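Local coordinates for Lmo0181 protein (Listeria monocytogenes serovar 1/2a, PDB 5F7V) that binds the cyclic glucan cycloalternan as the substrate-binding lipoprotein of an ABC transporter, probably delivering it for uptake into the cell, at residues A[52-63]-A[72-82]. Residues are numbered along the deposited sequence; the frame is centred on the assembly and turned at random.
Sequences FNDYFTKLQTQI and FELNYETFMQY. With GLC (alpha-D-glucopyranose), chain B; GLC (alpha-D-glucopyranose), chain C.
Phe56 reaches from helix 52-63 to the turn where strand 72-75 becomes helix 76-82, a place that suits a flat ring with two faces and an edge to fill. Thr78 lies over one face, with OG1 above the ring centre and CB in CH-pi contact; Tyr55 CD2 covers the opposite face, and Leu74 CD2 meets the edge. The ring tip, CZ, comes within 3.3 Å of Asn75 OD1, the ring and amide planes only 23° apart.

That amide suits its place because its two ends do different work. As N-cap of helix 76-82, Asn75 takes a weak bond at OD1 from Thr78 N and a shorter one, 2.7 Å, from Thr78 OG1, which arrives in the carbonyl plane on a lone pair. ND2 is thereby turned toward the glucose of chain B, donating to O4 at 2.9 Å; with Glu77 in one of its two conformers, O4 donates in turn to Glu77 OE2. Phe52, whose CG stands anti to its backbone N (chi1 -177°), lays one ring face against C2 of the glucose of chain C and presents its edge to Asn75 ND2.

Deeper in, Tyr55, a long aromatic ending in a hydroxyl, donates from OH to Glu73 O at 2.7 Å, in the carbonyl plane, tying helix to strand. Tyr82 is a knob among Phe56, Leu59, Gln60 and Ile63; a water links its OH to Phe56 O. Ile63 CD1 lies over a face of Phe72 in CH-pi contact, 4.3 Å from the ring centroid, and also touches the Tyr82 edge.

In this periplasmic-binding-protein-type fold, apolar packing thus backs a sugar site offering both an aromatic face and polar groups: the helix-capping asparagine spends its carbonyl on the protein and one N-H on cycloalternan.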
loop_
_atom_site.group_PDB
_atom_site.type_symbol
_atom_site.label_atom_id
_atom_site.label_comp_id
_atom_site.label_asym_id
_atom_site.label_seq_id
_atom_site.Cartn_x
_atom_site.Cartn_y
_atom_site.Cartn_z
ATOM N N PHE A 52 10.914 0.271 -3.428
ATOM C CA PHE A 52 9.987 1.088 -2.632
ATOM C C PHE A 52 10.652 1.682 -1.401
ATOM O O PHE A 52 10.369 2.819 -1.057
ATOM C CB PHE A 52 8.752 0.250 -2.217
ATOM C CG PHE A 52 7.719 1.016 -1.451
ATOM C CD1 PHE A 52 6.867 1.906 -2.087
ATOM C CD2 PHE A 52 7.577 0.826 -0.083
ATOM C CE1 PHE A 52 5.906 2.570 -1.356
ATOM C CE2 PHE A 52 6.612 1.498 0.652
ATOM C CZ PHE A 52 5.782 2.379 0.003
ATOM N N ASN A 53 11.513 0.912 -0.745
ATOM C CA ASN A 53 12.112 1.377 0.508
ATOM C C ASN A 53 13.008 2.606 0.354
ATOM O O ASN A 53 13.115 3.387 1.284
ATOM C CB ASN A 53 12.852 0.238 1.213
ATOM C CG ASN A 53 14.184 -0.083 0.570
ATOM O OD1 ASN A 53 14.310 -0.104 -0.669
ATOM N ND2 ASN A 53 15.196 -0.307 1.399
ATOM N N ASP A 54 13.591 2.772 -0.832
ATOM C CA ASP A 54 14.461 3.905 -1.171
ATOM C C ASP A 54 13.871 4.902 -2.160
ATOM O O ASP A 54 14.443 5.964 -2.423
ATOM C CB ASP A 54 15.761 3.357 -1.761
ATOM C CG ASP A 54 16.580 2.574 -0.750
ATOM O OD1 ASP A 54 16.456 2.843 0.470
ATOM O OD2 ASP A 54 17.382 1.693 -1.158
ATOM N N TYR A 55 12.688 4.605 -2.699
ATOM C CA TYR A 55 12.169 5.403 -3.790
ATOM C C TYR A 55 11.962 6.874 -3.446
ATOM O O TYR A 55 12.335 7.739 -4.243
ATOM C CB TYR A 55 10.821 4.781 -4.223
ATOM C CG TYR A 55 10.121 5.551 -5.330
ATOM C CD1 TYR A 55 10.443 5.328 -6.672
ATOM C CD2 TYR A 55 9.211 6.558 -5.019
ATOM C CE1 TYR A 55 9.823 6.043 -7.691
ATOM C CE2 TYR A 55 8.606 7.292 -6.025
ATOM C CZ TYR A 55 8.914 7.034 -7.345
ATOM O OH TYR A 55 8.344 7.725 -8.389
ATOM N N PHE A 56 11.315 7.162 -2.322
ATOM C CA PHE A 56 10.942 8.553 -2.071
ATOM C C PHE A 56 12.147 9.410 -1.699
ATOM O O PHE A 56 12.176 10.574 -2.099
ATOM C CB PHE A 56 9.766 8.721 -1.094
ATOM C CG PHE A 56 8.478 8.168 -1.659
ATOM C CD1 PHE A 56 7.783 8.849 -2.652
ATOM C CD2 PHE A 56 8.028 6.930 -1.256
ATOM C CE1 PHE A 56 6.639 8.294 -3.207
ATOM C CE2 PHE A 56 6.888 6.375 -1.801
ATOM C CZ PHE A 56 6.202 7.076 -2.764
ATOM N N THR A 57 13.107 8.827 -0.987
ATOM C CA THR A 57 14.332 9.541 -0.668
ATOM C C THR A 57 15.080 9.865 -1.956
ATOM O O THR A 57 15.573 10.973 -2.144
ATOM C CB THR A 57 15.232 8.693 0.237
ATOM O OG1 THR A 57 14.481 8.232 1.361
ATOM C CG2 THR A 57 16.401 9.522 0.742
ATOM N N LYS A 58 15.166 8.880 -2.837
ATOM C CA LYS A 58 15.876 9.026 -4.102
ATOM C C LYS A 58 15.187 10.044 -5.016
ATOM O O LYS A 58 15.811 10.920 -5.604
ATOM C CB LYS A 58 16.085 7.667 -4.791
ATOM C CG LYS A 58 17.071 6.755 -4.076
ATOM C CD LYS A 58 18.487 7.254 -4.272
ATOM C CE LYS A 58 19.535 6.187 -4.008
ATOM N NZ LYS A 58 20.805 6.738 -3.478
ATOM N N LEU A 59 13.863 9.962 -5.084
ATOM C CA LEU A 59 13.092 10.851 -5.947
ATOM C C LEU A 59 13.267 12.302 -5.522
ATOM O O LEU A 59 13.532 13.169 -6.360
ATOM C CB LEU A 59 11.630 10.413 -5.920
ATOM C CG LEU A 59 10.727 11.322 -6.777
ATOM C CD1 LEU A 59 11.097 11.412 -8.252
ATOM C CD2 LEU A 59 9.313 10.811 -6.631
ATOM N N GLN A 60 13.165 12.527 -4.223
ATOM C CA GLN A 60 13.288 13.877 -3.676
ATOM C C GLN A 60 14.671 14.443 -3.994
ATOM O O GLN A 60 14.782 15.606 -4.371
ATOM C CB GLN A 60 12.942 13.891 -2.168
ATOM C CG GLN A 60 12.745 15.264 -1.522
ATOM C CD GLN A 60 14.019 16.040 -1.287
ATOM O OE1 GLN A 60 15.029 15.464 -0.878
ATOM N NE2 GLN A 60 13.992 17.355 -1.529
ATOM N N THR A 61 15.707 13.623 -3.881
ATOM C CA THR A 61 17.047 14.066 -4.208
ATOM C C THR A 61 17.179 14.440 -5.686
ATOM O O THR A 61 17.719 15.508 -6.025
ATOM C CB THR A 61 18.050 12.984 -3.788
ATOM O OG1 THR A 61 18.077 12.957 -2.354
ATOM C CG2 THR A 61 19.460 13.284 -4.288
ATOM N N GLN A 62 16.675 13.575 -6.560
ATOM C CA GLN A 62 16.653 13.835 -8.000
ATOM C C GLN A 62 15.987 15.164 -8.337
ATOM O O GLN A 62 16.569 15.979 -9.079
ATOM C CB GLN A 62 15.864 12.749 -8.740
ATOM C CG GLN A 62 16.599 11.447 -9.018
ATOM C CD GLN A 62 17.364 11.432 -10.336
ATOM O OE1 GLN A 62 18.563 11.176 -10.357
ATOM N NE2 GLN A 62 16.694 11.738 -11.439
ATOM N N ILE A 63 14.808 15.383 -7.756
ATOM C CA ILE A 63 14.054 16.605 -8.000
ATOM C C ILE A 63 14.807 17.818 -7.447
ATOM O O ILE A 63 15.052 18.765 -8.179
ATOM C CB ILE A 63 12.626 16.529 -7.435
ATOM C CG1 ILE A 63 11.864 15.459 -8.205
ATOM C CG2 ILE A 63 11.912 17.880 -7.584
ATOM C CD1 ILE A 63 10.495 15.178 -7.648
ATOM N N PHE A 72 6.491 10.748 -12.788
ATOM C CA PHE A 72 6.923 9.896 -11.695
ATOM C C PHE A 72 5.752 9.434 -10.864
ATOM O O PHE A 72 4.749 10.120 -10.728
ATOM C CB PHE A 72 7.995 10.580 -10.826
ATOM C CG PHE A 72 7.675 11.964 -10.364
ATOM C CD1 PHE A 72 7.001 12.195 -9.199
ATOM C CD2 PHE A 72 8.076 13.061 -11.126
ATOM C CE1 PHE A 72 6.744 13.490 -8.773
ATOM C CE2 PHE A 72 7.821 14.362 -10.691
ATOM C CZ PHE A 72 7.164 14.570 -9.491
ATOM N N GLU A 73 5.941 8.254 -10.307
ATOM C CA GLU A 73 4.932 7.596 -9.487
ATOM C C GLU A 73 4.920 8.177 -8.081
ATOM O O GLU A 73 5.959 8.482 -7.499
ATOM C CB GLU A 73 5.226 6.111 -9.432
ATOM C CG GLU A 73 4.003 5.285 -9.171
ATOM C CD GLU A 73 4.249 3.812 -9.271
ATOM O OE1 GLU A 73 5.388 3.360 -9.021
ATOM O OE2 GLU A 73 3.284 3.067 -9.570
ATOM N N LEU A 74 3.721 8.291 -7.526
ATOM C CA LEU A 74 3.508 8.700 -6.113
ATOM C C LEU A 74 2.450 7.809 -5.556
ATOM O O LEU A 74 1.595 7.342 -6.257
ATOM C CB LEU A 74 3.038 10.140 -5.967
ATOM C CG LEU A 74 4.075 11.169 -6.407
ATOM C CD1 LEU A 74 3.424 12.545 -6.438
ATOM C CD2 LEU A 74 5.309 11.186 -5.557
ATOM N N ASN A 75 2.576 7.548 -4.261
ATOM C CA ASN A 75 1.524 6.863 -3.518
ATOM C C ASN A 75 0.608 7.879 -2.847
ATOM O O ASN A 75 0.900 9.067 -2.737
ATOM C CB ASN A 75 2.104 5.786 -2.576
ATOM C CG ASN A 75 2.988 6.329 -1.493
ATOM O OD1 ASN A 75 3.252 7.500 -1.431
ATOM N ND2 ASN A 75 3.467 5.430 -0.677
ATOM N N TYR A 76 -0.522 7.373 -2.363
ATOM C CA TYR A 76 -1.520 8.198 -1.715
ATOM C C TYR A 76 -0.885 8.943 -0.558
ATOM O O TYR A 76 -1.082 10.140 -0.411
ATOM C CB TYR A 76 -2.642 7.273 -1.236
ATOM C CG TYR A 76 -4.000 7.889 -0.912
ATOM C CD1 TYR A 76 -4.164 9.137 -0.314
ATOM C CD2 TYR A 76 -5.145 7.160 -1.160
ATOM C CE1 TYR A 76 -5.421 9.621 -0.034
ATOM C CE2 TYR A 76 -6.413 7.650 -0.915
ATOM C CZ TYR A 76 -6.535 8.887 -0.326
ATOM O OH TYR A 76 -7.782 9.381 -0.044
ATOM N N GLU A 77 -0.091 8.235 0.235
ATOM C CA GLU A 77 0.328 8.859 1.485
ATOM C C GLU A 77 1.507 9.803 1.309
ATOM O O GLU A 77 1.753 10.552 2.241
ATOM C CB GLU A 77 0.532 7.808 2.578
ATOM C CG GLU A 77 1.545 6.708 2.295
ATOM C CD GLU A 77 1.026 5.487 1.528
ATOM O OE1 GLU A 77 0.214 5.628 0.586
ATOM O OE2 GLU A 77 1.463 4.353 1.838
ATOM N N THR A 78 2.216 9.821 0.176
ATOM C CA THR A 78 3.273 10.835 -0.038
ATOM C C THR A 78 2.807 11.962 -0.927
ATOM O O THR A 78 3.462 12.995 -1.043
ATOM C CB THR A 78 4.536 10.193 -0.639
ATOM O OG1 THR A 78 4.860 9.018 0.101
ATOM C CG2 THR A 78 5.749 11.086 -0.594
ATOM N N PHE A 79 1.661 11.787 -1.585
ATOM C CA PHE A 79 1.185 12.815 -2.505
ATOM C C PHE A 79 1.172 14.234 -1.913
ATOM O O PHE A 79 1.678 15.141 -2.577
ATOM C CB PHE A 79 -0.206 12.457 -3.054
ATOM C CG PHE A 79 -0.872 13.567 -3.805
ATOM C CD1 PHE A 79 -0.469 13.850 -5.078
ATOM C CD2 PHE A 79 -1.845 14.341 -3.218
ATOM C CE1 PHE A 79 -1.076 14.894 -5.764
ATOM C CE2 PHE A 79 -2.469 15.356 -3.894
ATOM C CZ PHE A 79 -2.068 15.651 -5.186
ATOM N N MET A 80 0.591 14.447 -0.736
ATOM C CA MET A 80 0.434 15.817 -0.260
ATOM C C MET A 80 1.792 16.478 -0.054
ATOM O O MET A 80 1.956 17.663 -0.348
ATOM C CB MET A 80 -0.386 15.866 1.017
ATOM C CG MET A 80 -0.403 17.278 1.551
ATOM S SD MET A 80 -1.422 17.452 3.009
ATOM C CE MET A 80 -2.258 18.962 2.547
ATOM N N GLN A 81 2.787 15.710 0.375
ATOM C CA GLN A 81 4.134 16.254 0.533
ATOM C C GLN A 81 4.598 16.888 -0.769
ATOM O O GLN A 81 5.158 17.989 -0.775
ATOM C CB GLN A 81 5.128 15.177 0.967
ATOM C CG GLN A 81 6.472 15.766 1.358
ATOM C CD GLN A 81 7.456 14.765 1.917
ATOM O OE1 GLN A 81 7.248 13.551 1.919
ATOM N NE2 GLN A 81 8.572 15.287 2.379
ATOM N N TYR A 82 4.397 16.192 -1.884
ATOM C CA TYR A 82 4.827 16.690 -3.203
ATOM C C TYR A 82 3.952 17.801 -3.742
ATOM O O TYR A 82 4.409 18.797 -4.301
ATOM C CB TYR A 82 4.944 15.524 -4.193
ATOM C CG TYR A 82 6.215 14.717 -4.005
ATOM C CD1 TYR A 82 6.492 14.057 -2.829
ATOM C CD2 TYR A 82 7.179 14.641 -5.014
ATOM C CE1 TYR A 82 7.653 13.327 -2.655
ATOM C CE2 TYR A 82 8.344 13.930 -4.847
ATOM C CZ TYR A 82 8.576 13.267 -3.654
ATOM O OH TYR A 82 9.734 12.543 -3.430
HETATM C C1 GLC B . 2.025 -0.708 -2.105
HETATM C C2 GLC B . 1.142 0.234 -2.891
HETATM C C3 GLC B . 1.389 1.668 -2.458
HETATM C C4 GLC B . 1.280 1.798 -0.943
HETATM C C5 GLC B . 2.229 0.819 -0.263
HETATM C C6 GLC B . 2.082 0.808 1.254
HETATM O O2 GLC B . 1.412 0.059 -4.286
HETATM O O3 GLC B . 0.393 2.479 -3.073
HETATM O O4 GLC B . 1.702 3.118 -0.589
HETATM O O5 GLC B . 1.907 -0.520 -0.700
HETATM O O6 GLC B . 2.911 -0.296 1.684
HETATM C C1 GLC C . 6.210 -2.734 -1.425
HETATM C C2 GLC C . 5.154 -1.649 -1.333
HETATM C C3 GLC C . 4.189 -1.691 -2.506
HETATM C C4 GLC C . 4.993 -1.601 -3.788
HETATM C C5 GLC C . 5.957 -2.794 -3.826
HETATM C C6 GLC C . 6.771 -2.849 -5.113
HETATM O O2 GLC C . 4.451 -1.798 -0.100
HETATM O O3 GLC C . 3.369 -0.525 -2.500
HETATM O O4 GLC C . 4.135 -1.555 -4.931
HETATM O O5 GLC C . 6.834 -2.694 -2.702
HETATM O O6 GLC C . 7.701 -1.768 -5.084
HETATM O O HOH W 1 10.250 12.401 -0.598
#